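Local coordinates for exopolygalacturonate lyase (Vibrio vulnificus, PDB 5A29), which probably cleaves pectic polygalacturonate chains by beta-elimination, as a manganese-binding polysaccharide lyase of family 2, at residues T413-R425 with S466-I479. Numbering follows the deposited sequence.
Sequences TEEYLLPILRAYR and SPMTLFSAIELYQI. With EDO (1,2-ethanediol), chain F.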
ATOM      1  N   THR A 413      14.650   1.437  -3.929  1.00 24.69           N
ATOM      2  CA  THR A 413      14.862   1.053  -2.539  1.00 24.05           C
ATOM      3  C   THR A 413      14.423  -0.409  -2.340  1.00 25.14           C
ATOM      4  O   THR A 413      13.875  -1.048  -3.268  1.00 21.21           O
ATOM      5  CB  THR A 413      14.040   1.958  -1.619  1.00 25.25           C
ATOM      6  OG1 THR A 413      12.648   1.667  -1.803  1.00 27.74           O
ATOM      7  CG2 THR A 413      14.263   3.450  -1.968  1.00 27.20           C
ATOM      8  N   GLU A 414      14.706  -0.954  -1.164  1.00 17.71           N
ATOM      9  CA  GLU A 414      14.544  -2.413  -0.906  1.00 20.90           C
ATOM     10  C   GLU A 414      13.095  -2.830  -0.642  1.00 19.31           C
ATOM     11  O   GLU A 414      12.793  -3.715   0.218  1.00 19.79           O
ATOM     12  CB  GLU A 414      15.435  -2.744   0.363  1.00 20.56           C
ATOM     13  CG  GLU A 414      16.901  -2.453   0.050  1.00 22.90           C
ATOM     14  CD  GLU A 414      17.336  -1.092   0.658  1.00 24.49           C
ATOM     15  OE1 GLU A 414      16.556  -0.099   0.593  1.00 24.50           O
ATOM     16  OE2 GLU A 414      18.430  -1.026   1.203  1.00 22.84           O
ATOM     17  N   GLU A 415      12.112  -2.220  -1.316  1.00 17.61           N
ATOM     18  CA  GLU A 415      10.743  -2.619  -1.094  1.00 17.26           C
ATOM     19  C   GLU A 415      10.566  -4.132  -1.301  1.00 18.16           C
ATOM     20  O   GLU A 415       9.884  -4.804  -0.517  1.00 18.00           O
ATOM     21  CB  GLU A 415       9.788  -1.905  -2.109  1.00 20.09           C
ATOM     22  CG  GLU A 415       9.726  -0.427  -1.770  1.00 29.50           C
ATOM     23  CD  GLU A 415       8.911   0.384  -2.768  1.00 37.77           C
ATOM     24  OE1 GLU A 415       8.839  -0.004  -3.950  1.00 36.24           O
ATOM     25  OE2 GLU A 415       8.299   1.360  -2.318  1.00 46.17           O
ATOM     26  N   TYR A 416      11.071  -4.652  -2.399  1.00 17.34           N
ATOM     27  CA  TYR A 416      10.700  -6.051  -2.791  1.00 17.68           C
ATOM     28  C   TYR A 416      11.436  -7.066  -1.883  1.00 16.83           C
ATOM     29  O   TYR A 416      11.014  -8.228  -1.739  1.00 16.95           O
ATOM     30  CB  TYR A 416      11.150  -6.381  -4.227  1.00 19.51           C
ATOM     31  CG  TYR A 416      10.196  -5.789  -5.257  1.00 26.65           C
ATOM     32  CD1 TYR A 416       9.274  -4.780  -4.905  1.00 26.66           C
ATOM     33  CD2 TYR A 416      10.242  -6.214  -6.576  1.00 32.97           C
ATOM     34  CE1 TYR A 416       8.437  -4.208  -5.866  1.00 29.93           C
ATOM     35  CE2 TYR A 416       9.406  -5.644  -7.540  1.00 33.66           C
ATOM     36  CZ  TYR A 416       8.523  -4.654  -7.190  1.00 29.16           C
ATOM     37  OH  TYR A 416       7.734  -4.098  -8.196  1.00 32.24           O
ATOM     38  N   LEU A 417      12.541  -6.629  -1.334  1.00 14.62           N
ATOM     39  CA  LEU A 417      13.281  -7.416  -0.330  1.00 15.47           C
ATOM     40  C   LEU A 417      12.487  -7.747   0.923  1.00 17.11           C
ATOM     41  O   LEU A 417      12.614  -8.875   1.504  1.00 15.03           O
ATOM     42  CB  LEU A 417      14.606  -6.697   0.017  1.00 15.89           C
ATOM     43  CG  LEU A 417      15.435  -7.374   1.149  1.00 16.50           C
ATOM     44  CD1 LEU A 417      16.025  -8.703   0.683  1.00 16.01           C
ATOM     45  CD2 LEU A 417      16.611  -6.444   1.505  1.00 14.14           C
ATOM     46  N   LEU A 418      11.726  -6.764   1.432  1.00 16.85           N
ATOM     47  CA  LEU A 418      11.068  -6.969   2.719  1.00 16.64           C
ATOM     48  C   LEU A 418      10.138  -8.212   2.818  1.00 17.54           C
ATOM     49  O   LEU A 418      10.177  -8.924   3.828  1.00 16.33           O
ATOM     50  CB  LEU A 418      10.340  -5.688   3.145  1.00 17.42           C
ATOM     51  CG  LEU A 418       9.744  -5.706   4.599  1.00 18.86           C
ATOM     52  CD1 LEU A 418      10.910  -5.799   5.595  1.00 20.00           C
ATOM     53  CD2 LEU A 418       9.045  -4.375   4.779  1.00 19.07           C
ATOM     54  N   PRO A 419       9.273  -8.441   1.811  1.00 17.66           N
ATOM     55  CA  PRO A 419       8.416  -9.636   1.842  1.00 16.42           C
ATOM     56  C   PRO A 419       9.241 -10.916   1.797  1.00 16.85           C
ATOM     57  O   PRO A 419       8.796 -11.927   2.376  1.00 17.53           O
ATOM     58  CB  PRO A 419       7.536  -9.510   0.571  1.00 17.69           C
ATOM     59  CG  PRO A 419       7.591  -8.069   0.208  1.00 17.17           C
ATOM     60  CD  PRO A 419       8.949  -7.561   0.661  1.00 19.09           C
ATOM     61  N   ILE A 420      10.366 -10.918   1.076  1.00 15.02           N
ATOM     62  CA  ILE A 420      11.179 -12.124   0.965  1.00 15.29           C
ATOM     63  C   ILE A 420      11.750 -12.427   2.373  1.00 17.04           C
ATOM     64  O   ILE A 420      11.746 -13.574   2.816  1.00 14.39           O
ATOM     65  CB  ILE A 420      12.287 -11.936  -0.053  1.00 15.34           C
ATOM     66  CG1 ILE A 420      11.658 -11.858  -1.464  1.00 18.40           C
ATOM     67  CG2 ILE A 420      13.374 -13.022   0.005  1.00 15.51           C
ATOM     68  CD1 ILE A 420      12.663 -11.311  -2.391  1.00 25.42           C
ATOM     69  N   LEU A 421      12.207 -11.396   3.072  1.00 13.32           N
ATOM     70  CA  LEU A 421      12.738 -11.568   4.444  1.00 15.54           C
ATOM     71  C   LEU A 421      11.636 -11.939   5.414  1.00 16.23           C
ATOM     72  O   LEU A 421      11.862 -12.850   6.265  1.00 16.70           O
ATOM     73  CB  LEU A 421      13.435 -10.275   4.956  1.00 14.64           C
ATOM     74  CG  LEU A 421      14.728  -9.954   4.159  1.00 14.61           C
ATOM     75  CD1 LEU A 421      15.353  -8.597   4.626  1.00 14.75           C
ATOM     76  CD2 LEU A 421      15.756 -11.113   4.218  1.00 16.22           C
ATOM     77  N   ARG A 422      10.464 -11.320   5.321  1.00 16.27           N
ATOM     78  CA  ARG A 422       9.402 -11.732   6.238  1.00 17.70           C
ATOM     79  C   ARG A 422       8.946 -13.165   6.010  1.00 20.93           C
ATOM     80  O   ARG A 422       8.657 -13.887   6.966  1.00 20.29           O
ATOM     81  CB  ARG A 422       8.204 -10.812   6.212  1.00 17.44           C
ATOM     82  CG  ARG A 422       8.583  -9.460   6.848  1.00 21.25           C
ATOM     83  CD  ARG A 422       7.386  -8.538   6.928  1.00 19.71           C
ATOM     84  NE  ARG A 422       7.797  -7.272   7.592  1.00 22.32           N
ATOM     85  CZ  ARG A 422       6.987  -6.235   7.705  1.00 21.93           C
ATOM     86  NH1 ARG A 422       5.743  -6.335   7.227  1.00 20.73           N
ATOM     87  NH2 ARG A 422       7.419  -5.108   8.296  1.00 23.51           N
ATOM     88  N   ALA A 423       8.946 -13.563   4.733  1.00 16.67           N
ATOM     89  CA  ALA A 423       8.532 -14.914   4.374  1.00 15.96           C
ATOM     90  C   ALA A 423       9.593 -15.856   4.965  1.00 15.61           C
ATOM     91  O   ALA A 423       9.245 -16.924   5.484  1.00 18.73           O
ATOM     92  CB  ALA A 423       8.498 -15.045   2.824  1.00 15.38           C
ATOM     93  N   TYR A 424      10.875 -15.582   4.748  1.00 15.17           N
ATOM     94  CA  TYR A 424      11.968 -16.421   5.302  1.00 16.22           C
ATOM     95  C   TYR A 424      11.836 -16.571   6.819  1.00 20.06           C
ATOM     96  O   TYR A 424      12.018 -17.690   7.382  1.00 18.50           O
ATOM     97  CB  TYR A 424      13.365 -15.883   4.936  1.00 16.82           C
ATOM     98  CG  TYR A 424      14.430 -16.855   5.366  1.00 16.89           C
ATOM     99  CD1 TYR A 424      14.962 -16.816   6.698  1.00 18.28           C
ATOM    100  CD2 TYR A 424      14.873 -17.867   4.509  1.00 17.83           C
ATOM    101  CE1 TYR A 424      15.935 -17.759   7.096  1.00 19.71           C
ATOM    102  CE2 TYR A 424      15.818 -18.834   4.919  1.00 19.22           C
ATOM    103  CZ  TYR A 424      16.332 -18.765   6.217  1.00 20.83           C
ATOM    104  OH  TYR A 424      17.250 -19.682   6.630  1.00 20.43           O
ATOM    105  N   ARG A 425      11.555 -15.462   7.495  1.00 20.13           N
ATOM    106  CA  ARG A 425      11.417 -15.526   8.957  1.00 22.21           C
ATOM    107  C   ARG A 425      10.244 -16.464   9.360  1.00 25.10           C
ATOM    108  O   ARG A 425      10.296 -17.103  10.415  1.00 23.11           O
ATOM    109  CB  ARG A 425      11.160 -14.131   9.546  1.00 22.21           C
ATOM    110  CG  ARG A 425      11.062 -14.155  11.081  1.00 26.41           C
ATOM    111  CD  ARG A 425      11.022 -12.783  11.756  1.00 32.75           C
ATOM    112  NE  ARG A 425      10.021 -11.923  11.155  1.00 40.61           N
ATOM    113  CZ  ARG A 425       8.730 -11.912  11.526  1.00 52.16           C
ATOM    114  NH1 ARG A 425       8.314 -12.757  12.478  1.00 43.97           N
ATOM    115  NH2 ARG A 425       7.842 -11.093  10.935  1.00 48.23           N
ATOM    116  N   SER A 466      17.152   3.894   2.746  1.00 17.86           N
ATOM    117  CA  SER A 466      15.747   4.274   2.743  1.00 20.59           C
ATOM    118  C   SER A 466      15.084   3.700   3.997  1.00 18.81           C
ATOM    119  O   SER A 466      15.717   2.917   4.714  1.00 20.23           O
ATOM    120  CB  SER A 466      15.089   3.666   1.503  1.00 26.05           C
ATOM    121  OG  SER A 466      15.154   2.263   1.681  1.00 28.94           O
ATOM    122  N   PRO A 467      13.814   4.049   4.265  1.00 19.80           N
ATOM    123  CA  PRO A 467      13.103   3.347   5.363  1.00 19.97           C
ATOM    124  C   PRO A 467      13.133   1.811   5.189  1.00 18.87           C
ATOM    125  O   PRO A 467      13.235   1.023   6.204  1.00 18.45           O
ATOM    126  CB  PRO A 467      11.667   3.914   5.259  1.00 20.43           C
ATOM    127  CG  PRO A 467      11.871   5.296   4.643  1.00 22.63           C
ATOM    128  CD  PRO A 467      12.959   5.066   3.608  1.00 22.25           C
ATOM    129  N   MET A 468      13.039   1.353   3.930  1.00 19.22           N
ATOM    130  CA  MET A 468      13.072  -0.088   3.627  1.00 19.07           C
ATOM    131  C   MET A 468      14.406  -0.699   4.027  1.00 19.89           C
ATOM    132  O   MET A 468      14.426  -1.900   4.411  1.00 18.00           O
ATOM    133  CB  MET A 468      12.847  -0.378   2.142  1.00 21.63           C
ATOM    134  CG  MET A 468      11.463   0.036   1.665  1.00 22.21           C
ATOM    135  SD  MET A 468      10.143  -0.846   2.619  1.00 31.15           S
ATOM    136  CE  MET A 468       9.518   0.610   3.392  1.00 25.33           C
ATOM    137  N   THR A 469      15.513   0.069   4.000  1.00 18.09           N
ATOM    138  CA  THR A 469      16.797  -0.483   4.493  1.00 17.74           C
ATOM    139  C   THR A 469      16.671  -0.898   5.941  1.00 17.99           C
ATOM    140  O   THR A 469      17.162  -1.995   6.360  1.00 19.22           O
ATOM    141  CB  THR A 469      17.954   0.579   4.393  1.00 19.85           C
ATOM    142  OG1 THR A 469      17.929   1.151   3.066  1.00 18.95           O
ATOM    143  CG2 THR A 469      19.286  -0.095   4.644  1.00 21.70           C
ATOM    144  N   LEU A 470      16.057  -0.006   6.724  1.00 18.54           N
ATOM    145  CA  LEU A 470      15.945  -0.222   8.182  1.00 18.16           C
ATOM    146  C   LEU A 470      14.964  -1.393   8.451  1.00 19.91           C
ATOM    147  O   LEU A 470      15.260  -2.245   9.284  1.00 18.32           O
ATOM    148  CB  LEU A 470      15.406   1.015   8.932  1.00 16.98           C
ATOM    149  CG  LEU A 470      16.201   2.339   8.766  1.00 21.33           C
ATOM    150  CD1 LEU A 470      15.750   3.324   9.866  1.00 17.81           C
ATOM    151  CD2 LEU A 470      17.657   2.005   8.918  1.00 23.73           C
ATOM    152  N   PHE A 471      13.798  -1.424   7.792  1.00 17.05           N
ATOM    153  CA  PHE A 471      12.862  -2.525   8.115  1.00 18.14           C
ATOM    154  C   PHE A 471      13.517  -3.846   7.728  1.00 15.99           C
ATOM    155  O   PHE A 471      13.252  -4.895   8.357  1.00 18.82           O
ATOM    156  CB  PHE A 471      11.539  -2.410   7.333  1.00 17.95           C
ATOM    157  CG  PHE A 471      10.642  -1.281   7.808  1.00 17.11           C
ATOM    158  CD1 PHE A 471      10.254  -1.158   9.139  1.00 16.37           C
ATOM    159  CD2 PHE A 471      10.188  -0.313   6.891  1.00 17.39           C
ATOM    160  CE1 PHE A 471       9.405  -0.091   9.551  1.00 17.68           C
ATOM    161  CE2 PHE A 471       9.340   0.727   7.305  1.00 17.34           C
ATOM    162  CZ  PHE A 471       8.922   0.833   8.654  1.00 16.56           C
ATOM    163  N   SER A 472      14.246  -3.854   6.624  1.00 13.16           N
ATOM    164  CA  SER A 472      14.822  -5.122   6.159  1.00 15.80           C
ATOM    165  C   SER A 472      15.954  -5.557   7.120  1.00 17.58           C
ATOM    166  O   SER A 472      16.157  -6.745   7.397  1.00 14.24           O
ATOM    167  CB  SER A 472      15.429  -4.938   4.766  1.00 16.23           C
ATOM    168  OG  SER A 472      14.346  -4.791   3.810  1.00 17.56           O
ATOM    169  N   ALA A 473      16.803  -4.606   7.491  1.00 14.80           N
ATOM    170  CA  ALA A 473      17.924  -4.955   8.424  1.00 17.00           C
ATOM    171  C   ALA A 473      17.392  -5.471   9.766  1.00 18.70           C
ATOM    172  O   ALA A 473      17.978  -6.387  10.386  1.00 17.74           O
ATOM    173  CB  ALA A 473      18.868  -3.717   8.583  1.00 16.00           C
ATOM    174  N   ILE A 474      16.307  -4.866  10.272  1.00 17.32           N
ATOM    175  CA  ILE A 474      15.673  -5.364  11.460  1.00 17.60           C
ATOM    176  C   ILE A 474      15.134  -6.784  11.272  1.00 19.28           C
ATOM    177  O   ILE A 474      15.278  -7.635  12.165  1.00 19.48           O
ATOM    178  CB  ILE A 474      14.568  -4.394  11.929  1.00 16.84           C
ATOM    179  CG1 ILE A 474      15.201  -3.035  12.358  1.00 19.14           C
ATOM    180  CG2 ILE A 474      13.670  -5.025  13.026  1.00 19.03           C
ATOM    181  CD1 ILE A 474      14.120  -1.923  12.390  1.00 20.01           C
ATOM    182  N   GLU A 475      14.457  -7.048  10.134  1.00 16.41           N
ATOM    183  CA  GLU A 475      14.056  -8.476   9.885  1.00 19.59           C
ATOM    184  C   GLU A 475      15.251  -9.423   9.886  1.00 16.22           C
ATOM    185  O   GLU A 475      15.192 -10.523  10.447  1.00 17.08           O
ATOM    186  CB  GLU A 475      13.341  -8.633   8.525  1.00 20.92           C
ATOM    187  CG  GLU A 475      12.065  -7.890   8.474  1.00 31.20           C
ATOM    188  CD  GLU A 475      10.935  -8.546   9.277  1.00 34.88           C
ATOM    189  OE1 GLU A 475      11.005  -9.774   9.568  1.00 32.01           O
ATOM    190  OE2 GLU A 475       9.959  -7.807   9.535  1.00 28.49           O
ATOM    191  N   LEU A 476      16.357  -9.021   9.294  1.00 13.95           N
ATOM    192  CA  LEU A 476      17.451  -9.932   9.267  1.00 16.72           C
ATOM    193  C   LEU A 476      18.077 -10.096  10.660  1.00 17.98           C
ATOM    194  O   LEU A 476      18.551 -11.165  11.012  1.00 16.98           O
ATOM    195  CB  LEU A 476      18.574  -9.437   8.323  1.00 15.58           C
ATOM    196  CG  LEU A 476      18.222  -9.880   6.887  1.00 18.68           C
ATOM    197  CD1 LEU A 476      18.938  -8.983   5.912  1.00 18.06           C
ATOM    198  CD2 LEU A 476      18.705 -11.350   6.684  1.00 16.98           C
ATOM    199  N   TYR A 477      18.102  -9.034  11.426  1.00 18.75           N
ATOM    200  CA  TYR A 477      18.442  -9.229  12.869  1.00 19.77           C
ATOM    201  C   TYR A 477      17.486 -10.234  13.577  1.00 20.64           C
ATOM    202  O   TYR A 477      17.982 -11.115  14.310  1.00 21.44           O
ATOM    203  CB  TYR A 477      18.470  -7.863  13.611  1.00 21.43           C
ATOM    204  CG  TYR A 477      18.840  -8.042  15.051  1.00 22.02           C
ATOM    205  CD1 TYR A 477      20.155  -8.345  15.412  1.00 22.25           C
ATOM    206  CD2 TYR A 477      17.849  -7.969  16.041  1.00 23.55           C
ATOM    207  CE1 TYR A 477      20.493  -8.592  16.747  1.00 26.49           C
ATOM    208  CE2 TYR A 477      18.177  -8.197  17.396  1.00 29.23           C
ATOM    209  CZ  TYR A 477      19.489  -8.516  17.727  1.00 30.09           C
ATOM    210  OH  TYR A 477      19.760  -8.751  19.078  1.00 33.96           O
ATOM    211  N   GLN A 478      16.173 -10.121  13.374  1.00 18.05           N
ATOM    212  CA  GLN A 478      15.267 -11.051  14.075  1.00 22.70           C
ATOM    213  C   GLN A 478      15.539 -12.476  13.606  1.00 22.68           C
ATOM    214  O   GLN A 478      15.521 -13.428  14.422  1.00 24.15           O
ATOM    215  CB  GLN A 478      13.815 -10.714  13.879  1.00 23.89           C
ATOM    216  CG  GLN A 478      13.379  -9.457  14.611  1.00 28.71           C
ATOM    217  CD  GLN A 478      11.897  -9.225  14.405  1.00 44.10           C
ATOM    218  OE1 GLN A 478      11.491  -8.210  13.856  1.00 54.12           O
ATOM    219  NE2 GLN A 478      11.082 -10.219  14.769  1.00 50.12           N
ATOM    220  N   ILE A 479      15.839 -12.605  12.305  1.00 18.51           N
ATOM    221  CA  ILE A 479      16.177 -13.927  11.733  1.00 18.76           C
ATOM    222  C   ILE A 479      17.464 -14.540  12.306  1.00 20.84           C
ATOM    223  O   ILE A 479      17.500 -15.742  12.684  1.00 20.69           O
ATOM    224  CB  ILE A 479      16.243 -13.870  10.184  1.00 17.54           C
ATOM    225  CG1 ILE A 479      14.846 -13.565   9.659  1.00 16.81           C
ATOM    226  CG2 ILE A 479      16.828 -15.183   9.625  1.00 17.65           C
ATOM    227  CD1 ILE A 479      14.834 -13.183   8.155  1.00 14.62           C
TER
HETATM  228  C1  EDO F1570      10.872  -4.612  10.377  1.00 31.16           C
HETATM  229  O1  EDO F1570      10.189  -5.159   9.256  1.00 33.57           O
HETATM  230  C2  EDO F1570      10.014  -4.871  11.616  1.00 40.07           C
HETATM  231  O2  EDO F1570      10.054  -6.280  11.885  1.00 48.73           O
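E475 reaches across from helix 467-479 to lie among L418, L421, R422 and R425, a knob-into-hole fit in which a carboxylate is the knob. Its two oxygens are gripped differently. R425 NE meets OE1 at 2.8 Å, OE1 lying in the guanidinium plane and offering its syn lone pair along a fairly straight bond (160°), whereas R422 NE approaches OE2 from above the carboxylate plane at 3.0 Å. The chain of R425 turns at chi3 (50°) to bring NE round to OE1. An ethanediol, probably from the crystallisation liquor, extends the network: R422 NH2 donates to its O1, which in turn donates to E475 OE2. Reciprocally, L418 is a knob among M468, F471, S472 and E475, its CD1 lying 3.7 Å from E475 CG, while L421 CD1 packs 3.8 Å from L476 CD1. Farther along, I479 CG2 touches the ring edge of Y424.

The two helices run nearly parallel, their axes 15° apart and 9.4 Å at closest approach, consistent with same-layer neighbours in the alpha/alpha toroid of family 2 lyases, away from the manganese site. At the N-terminal end the carboxylate comes from the other side: E414 is held by hydroxyls, S466 OG donating to OE1 at 3.0 Å and T469 OG1 to OE2 at 2.9 Å. These same residues form the capping box of helix 467-479, T469 N giving to S466 OG and S466 N to T469 OG1, so the cap positions both donors. W445 also donates to E414 OE2. The arginines have second partners: E348 pairs with R425 NH1, and the Y542 carbonyl accepts from R422 NH1.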